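Local coordinates for putative lipoate-protein ligase A subunit 2 (Thermoplasma acidophilum DSM 1728, PDB 3R07) that is putatively the second, small subunit of a lipoate-protein ligase A, related to the C-terminal domain of bacterial lipoate-protein ligases, at residues B[40-50]-B[66-77]. Numbering follows the deposited sequence.
Sequences FMFPEDSINRL and IRDFYNQGVITP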
loop_
_atom_site.group_PDB
_atom_site.type_symbol
_atom_site.label_atom_id
_atom_site.label_comp_id
_atom_site.label_asym_id
_atom_site.label_seq_id
_atom_site.Cartn_x
_atom_site.Cartn_y
_atom_site.Cartn_z
ATOM N N PHE B 40 5.584 -3.178 -5.485
ATOM C CA PHE B 40 4.420 -3.777 -6.093
ATOM C C PHE B 40 4.873 -4.841 -7.058
ATOM O O PHE B 40 5.912 -4.718 -7.690
ATOM C CB PHE B 40 3.637 -2.711 -6.824
ATOM C CG PHE B 40 3.146 -1.624 -5.935
ATOM C CD1 PHE B 40 1.944 -1.765 -5.238
ATOM C CD2 PHE B 40 3.881 -0.463 -5.780
ATOM C CE1 PHE B 40 1.481 -0.756 -4.430
ATOM C CE2 PHE B 40 3.419 0.556 -4.945
ATOM C CZ PHE B 40 2.211 0.413 -4.284
ATOM N N MET B 41 4.067 -5.887 -7.162
ATOM C CA MET B 41 4.393 -7.027 -7.963
ATOM C C MET B 41 3.099 -7.734 -8.251
ATOM O O MET B 41 2.387 -8.161 -7.324
ATOM C CB MET B 41 5.333 -7.956 -7.200
ATOM C CG MET B 41 5.748 -9.190 -7.980
ATOM S SD MET B 41 6.953 -10.181 -7.068
ATOM C CE MET B 41 8.486 -9.251 -7.216
ATOM N N PHE B 42 2.793 -7.849 -9.547
ATOM C CA PHE B 42 1.632 -8.611 -10.010
ATOM C C PHE B 42 2.090 -9.662 -11.013
ATOM O O PHE B 42 2.894 -9.363 -11.900
ATOM C CB PHE B 42 0.588 -7.686 -10.628
ATOM C CG PHE B 42 0.348 -6.433 -9.835
ATOM C CD1 PHE B 42 -0.681 -6.377 -8.888
ATOM C CD2 PHE B 42 1.156 -5.312 -10.020
ATOM C CE1 PHE B 42 -0.894 -5.222 -8.140
ATOM C CE2 PHE B 42 0.932 -4.142 -9.267
ATOM C CZ PHE B 42 -0.084 -4.104 -8.332
ATOM N N PRO B 43 1.592 -10.898 -10.867
ATOM C CA PRO B 43 0.710 -11.277 -9.756
ATOM C C PRO B 43 1.418 -11.135 -8.398
ATOM O O PRO B 43 2.638 -11.065 -8.352
ATOM C CB PRO B 43 0.337 -12.739 -10.062
ATOM C CG PRO B 43 0.620 -12.910 -11.513
ATOM C CD PRO B 43 1.807 -12.014 -11.796
ATOM N N GLU B 44 0.662 -11.081 -7.309
ATOM C CA GLU B 44 1.255 -10.802 -6.005
ATOM C C GLU B 44 2.037 -12.024 -5.499
ATOM O O GLU B 44 3.090 -11.882 -4.876
ATOM C CB GLU B 44 0.187 -10.326 -4.992
ATOM C CG GLU B 44 -0.518 -8.995 -5.345
ATOM C CD GLU B 44 -1.733 -9.152 -6.315
ATOM O OE1 GLU B 44 -1.875 -10.201 -7.002
ATOM O OE2 GLU B 44 -2.562 -8.220 -6.396
ATOM N N ASP B 45 1.532 -13.224 -5.777
ATOM C CA ASP B 45 2.205 -14.443 -5.321
ATOM C C ASP B 45 3.360 -14.898 -6.220
ATOM O O ASP B 45 3.960 -15.933 -5.977
ATOM C CB ASP B 45 1.215 -15.572 -5.058
ATOM C CG ASP B 45 0.304 -15.836 -6.236
ATOM O OD1 ASP B 45 -0.057 -14.864 -6.958
ATOM O OD2 ASP B 45 -0.070 -17.023 -6.432
ATOM N N SER B 46 3.682 -14.094 -7.225
ATOM C CA SER B 46 4.946 -14.203 -7.941
ATOM C C SER B 46 6.179 -14.043 -7.034
ATOM O O SER B 46 7.263 -14.528 -7.362
ATOM C CB SER B 46 5.007 -13.154 -9.047
ATOM O OG SER B 46 4.013 -13.418 -10.020
ATOM N N ILE B 47 6.030 -13.346 -5.913
ATOM C CA ILE B 47 7.100 -13.259 -4.941
ATOM C C ILE B 47 7.475 -14.643 -4.420
ATOM O O ILE B 47 8.632 -14.908 -4.148
ATOM C CB ILE B 47 6.735 -12.310 -3.761
ATOM C CG1 ILE B 47 7.992 -11.907 -2.981
ATOM C CG2 ILE B 47 5.673 -12.920 -2.861
ATOM C CD1 ILE B 47 8.996 -11.102 -3.805
ATOM N N ASN B 48 6.491 -15.520 -4.270
ATOM C CA ASN B 48 6.762 -16.891 -3.827
ATOM C C ASN B 48 7.464 -17.734 -4.884
ATOM O O ASN B 48 8.201 -18.648 -4.548
ATOM C CB ASN B 48 5.471 -17.587 -3.429
ATOM C CG ASN B 48 4.781 -16.909 -2.291
ATOM O OD1 ASN B 48 3.585 -16.663 -2.351
ATOM N ND2 ASN B 48 5.532 -16.590 -1.239
ATOM N N ARG B 49 7.199 -17.427 -6.154
ATOM C CA ARG B 49 7.817 -18.126 -7.268
ATOM C C ARG B 49 9.294 -17.726 -7.318
ATOM O O ARG B 49 10.152 -18.579 -7.520
ATOM C CB ARG B 49 7.106 -17.816 -8.609
ATOM C CG ARG B 49 6.865 -19.046 -9.540
ATOM C CD ARG B 49 6.532 -18.712 -11.046
ATOM N NE ARG B 49 5.629 -17.568 -11.239
ATOM C CZ ARG B 49 5.923 -16.474 -11.957
ATOM N NH1 ARG B 49 7.100 -16.364 -12.582
ATOM N NH2 ARG B 49 5.036 -15.475 -12.060
ATOM N N LEU B 50 9.583 -16.446 -7.104
ATOM C CA LEU B 50 10.944 -15.943 -7.175
ATOM C C LEU B 50 11.814 -16.533 -6.065
ATOM O O LEU B 50 12.984 -16.824 -6.279
ATOM C CB LEU B 50 10.961 -14.414 -7.120
ATOM C CG LEU B 50 12.290 -13.666 -7.304
ATOM C CD1 LEU B 50 13.046 -14.127 -8.547
ATOM C CD2 LEU B 50 12.080 -12.156 -7.334
ATOM N N ILE B 66 16.594 -14.363 -12.467
ATOM C CA ILE B 66 15.875 -13.088 -12.458
ATOM C C ILE B 66 15.228 -12.812 -13.829
ATOM O O ILE B 66 13.994 -12.614 -13.928
ATOM C CB ILE B 66 16.777 -11.906 -12.000
ATOM C CG1 ILE B 66 16.698 -11.677 -10.489
ATOM C CG2 ILE B 66 16.310 -10.599 -12.606
ATOM C CD1 ILE B 66 16.383 -12.888 -9.665
ATOM N N ARG B 67 16.069 -12.827 -14.874
ATOM C CA ARG B 67 15.654 -12.557 -16.250
ATOM C C ARG B 67 14.614 -13.565 -16.702
ATOM O O ARG B 67 13.659 -13.190 -17.376
ATOM C CB ARG B 67 16.856 -12.537 -17.205
ATOM C CG ARG B 67 17.920 -11.484 -16.866
ATOM C CD ARG B 67 18.908 -11.250 -18.036
ATOM N NE ARG B 67 20.212 -10.701 -17.611
ATOM C CZ ARG B 67 20.428 -9.450 -17.176
ATOM N NH1 ARG B 67 19.429 -8.573 -17.073
ATOM N NH2 ARG B 67 21.656 -9.073 -16.825
ATOM N N ASP B 68 14.788 -14.829 -16.318
ATOM C CA ASP B 68 13.799 -15.880 -16.620
ATOM C C ASP B 68 12.433 -15.487 -16.060
ATOM O O ASP B 68 11.480 -15.303 -16.831
ATOM C CB ASP B 68 14.263 -17.254 -16.083
ATOM C CG ASP B 68 13.103 -18.251 -15.838
ATOM O OD1 ASP B 68 11.930 -17.834 -15.725
ATOM O OD2 ASP B 68 13.366 -19.471 -15.724
ATOM N N PHE B 69 12.376 -15.381 -14.725
ATOM C CA PHE B 69 11.237 -14.932 -13.911
ATOM C C PHE B 69 10.420 -13.815 -14.550
ATOM O O PHE B 69 9.208 -13.963 -14.747
ATOM C CB PHE B 69 11.801 -14.477 -12.558
ATOM C CG PHE B 69 10.799 -13.884 -11.605
ATOM C CD1 PHE B 69 9.822 -14.673 -11.014
ATOM C CD2 PHE B 69 10.887 -12.545 -11.249
ATOM C CE1 PHE B 69 8.932 -14.139 -10.119
ATOM C CE2 PHE B 69 9.996 -11.998 -10.355
ATOM C CZ PHE B 69 9.014 -12.802 -9.784
ATOM N N TYR B 70 11.093 -12.707 -14.860
ATOM C CA TYR B 70 10.501 -11.616 -15.624
ATOM C C TYR B 70 9.923 -12.022 -17.018
ATOM O O TYR B 70 8.833 -11.569 -17.393
ATOM C CB TYR B 70 11.504 -10.477 -15.760
ATOM C CG TYR B 70 11.563 -9.537 -14.575
ATOM C CD1 TYR B 70 10.894 -8.312 -14.601
ATOM C CD2 TYR B 70 12.305 -9.850 -13.436
ATOM C CE1 TYR B 70 10.949 -7.428 -13.521
ATOM C CE2 TYR B 70 12.366 -8.967 -12.339
ATOM C CZ TYR B 70 11.685 -7.760 -12.394
ATOM O OH TYR B 70 11.734 -6.874 -11.334
ATOM N N ASN B 71 10.628 -12.870 -17.773
ATOM C CA ASN B 71 10.111 -13.370 -19.063
ATOM C C ASN B 71 8.849 -14.249 -18.961
ATOM O O ASN B 71 8.279 -14.637 -19.992
ATOM C CB ASN B 71 11.198 -14.113 -19.859
ATOM C CG ASN B 71 12.421 -13.260 -20.113
ATOM O OD1 ASN B 71 12.336 -12.038 -20.256
ATOM N ND2 ASN B 71 13.578 -13.901 -20.156
ATOM N N GLN B 72 8.421 -14.580 -17.740
ATOM C CA GLN B 72 7.101 -15.200 -17.556
ATOM C C GLN B 72 6.031 -14.128 -17.411
ATOM O O GLN B 72 4.872 -14.442 -17.173
ATOM C CB GLN B 72 7.068 -16.159 -16.365
ATOM C CG GLN B 72 7.748 -17.493 -16.628
ATOM C CD GLN B 72 8.361 -18.083 -15.368
ATOM O OE1 GLN B 72 7.716 -18.842 -14.637
ATOM N NE2 GLN B 72 9.619 -17.736 -15.108
ATOM N N GLY B 73 6.445 -12.866 -17.555
ATOM C CA GLY B 73 5.543 -11.713 -17.582
ATOM C C GLY B 73 5.101 -11.228 -16.215
ATOM O O GLY B 73 3.927 -11.335 -15.874
ATOM N N VAL B 74 6.042 -10.689 -15.439
ATOM C CA VAL B 74 5.752 -10.172 -14.104
ATOM C C VAL B 74 5.877 -8.643 -14.132
ATOM O O VAL B 74 6.816 -8.105 -14.719
ATOM C CB VAL B 74 6.663 -10.847 -13.022
ATOM C CG1 VAL B 74 6.529 -10.181 -11.659
ATOM C CG2 VAL B 74 6.319 -12.334 -12.885
ATOM N N ILE B 75 4.918 -7.947 -13.524
ATOM C CA ILE B 75 4.898 -6.481 -13.552
ATOM C C ILE B 75 5.321 -5.912 -12.191
ATOM O O ILE B 75 4.693 -6.183 -11.163
ATOM C CB ILE B 75 3.509 -5.915 -13.982
ATOM C CG1 ILE B 75 2.971 -6.642 -15.220
ATOM C CG2 ILE B 75 3.583 -4.407 -14.234
ATOM C CD1 ILE B 75 1.906 -7.721 -14.916
ATOM N N THR B 76 6.378 -5.111 -12.191
ATOM C CA THR B 76 6.998 -4.687 -10.950
ATOM C C THR B 76 7.285 -3.193 -10.993
ATOM O O THR B 76 8.443 -2.785 -10.967
ATOM C CB THR B 76 8.290 -5.508 -10.674
ATOM O OG1 THR B 76 7.981 -6.909 -10.625
ATOM C CG2 THR B 76 8.892 -5.129 -9.359
ATOM N N PRO B 77 6.219 -2.369 -11.040
ATOM C CA PRO B 77 6.257 -0.927 -11.295
ATOM C C PRO B 77 7.327 -0.181 -10.538
ATOM O O PRO B 77 7.369 -0.259 -9.316
ATOM C CB PRO B 77 4.881 -0.465 -10.823
ATOM C CG PRO B 77 4.017 -1.599 -11.157
ATOM C CD PRO B 77 4.830 -2.827 -10.840
#
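Phe69 reaches from helix 66-70 into the start of helix 46-50, and its ring is packed on both faces. Over one face lies Leu50, whose CB stands 3.9 Å from the ring centroid in a CH-pi contact, the CB lying 23° off the ring normal. CD1 and CD2 of Leu50 continue across the same ring, and CD1 also meets CD1 of Ile66 at 3.7 Å. The opposite face is covered near its rim by CG2 of Val74. At the ring edge sit the carbonyl oxygen of Ser46 and, more distantly, SD of Met41. With CG set anti to the backbone N (chi1 176°), Phe69 extends across the gap between two helical segments whose axes run close to antiparallel, at 150°, and approach to 11.1 Å.

Val74 also packs against the other segment: its CG1 lies 3.9 Å from CG of Met41, and its CG2 touches the edge of the Arg49 guanidinium, 3.5 Å from NH2. CE1 of Phe69 lies over one face of that guanidinium.

Beyond the helices the two segments meet in a single antiparallel bridge, a hydrogen-bonded pair formed by Phe42 and Ile75. Phe42 N donates to Ile75 O and Ile75 N to Phe42 O, each N...O distance 3.0 Å. This pairing joins the loop leading into helix 46-54 to the one leaving helix 62-70, within an alpha+beta fold in which the three helices follow a three-stranded antiparallel sheet. Met41 CA adds a CA-H...O contact to Ile75 O, the acceptor already used by Phe42 N, and Thr76 CA makes another to Phe40 O.

Further out, Leu50 rests on Ile35 of strand 29-36, and Phe84 of helix 83-88 packs against Met41 and Thr76. Phe40, Met41 and Phe42 also pack against the chain of another protein in the assembly.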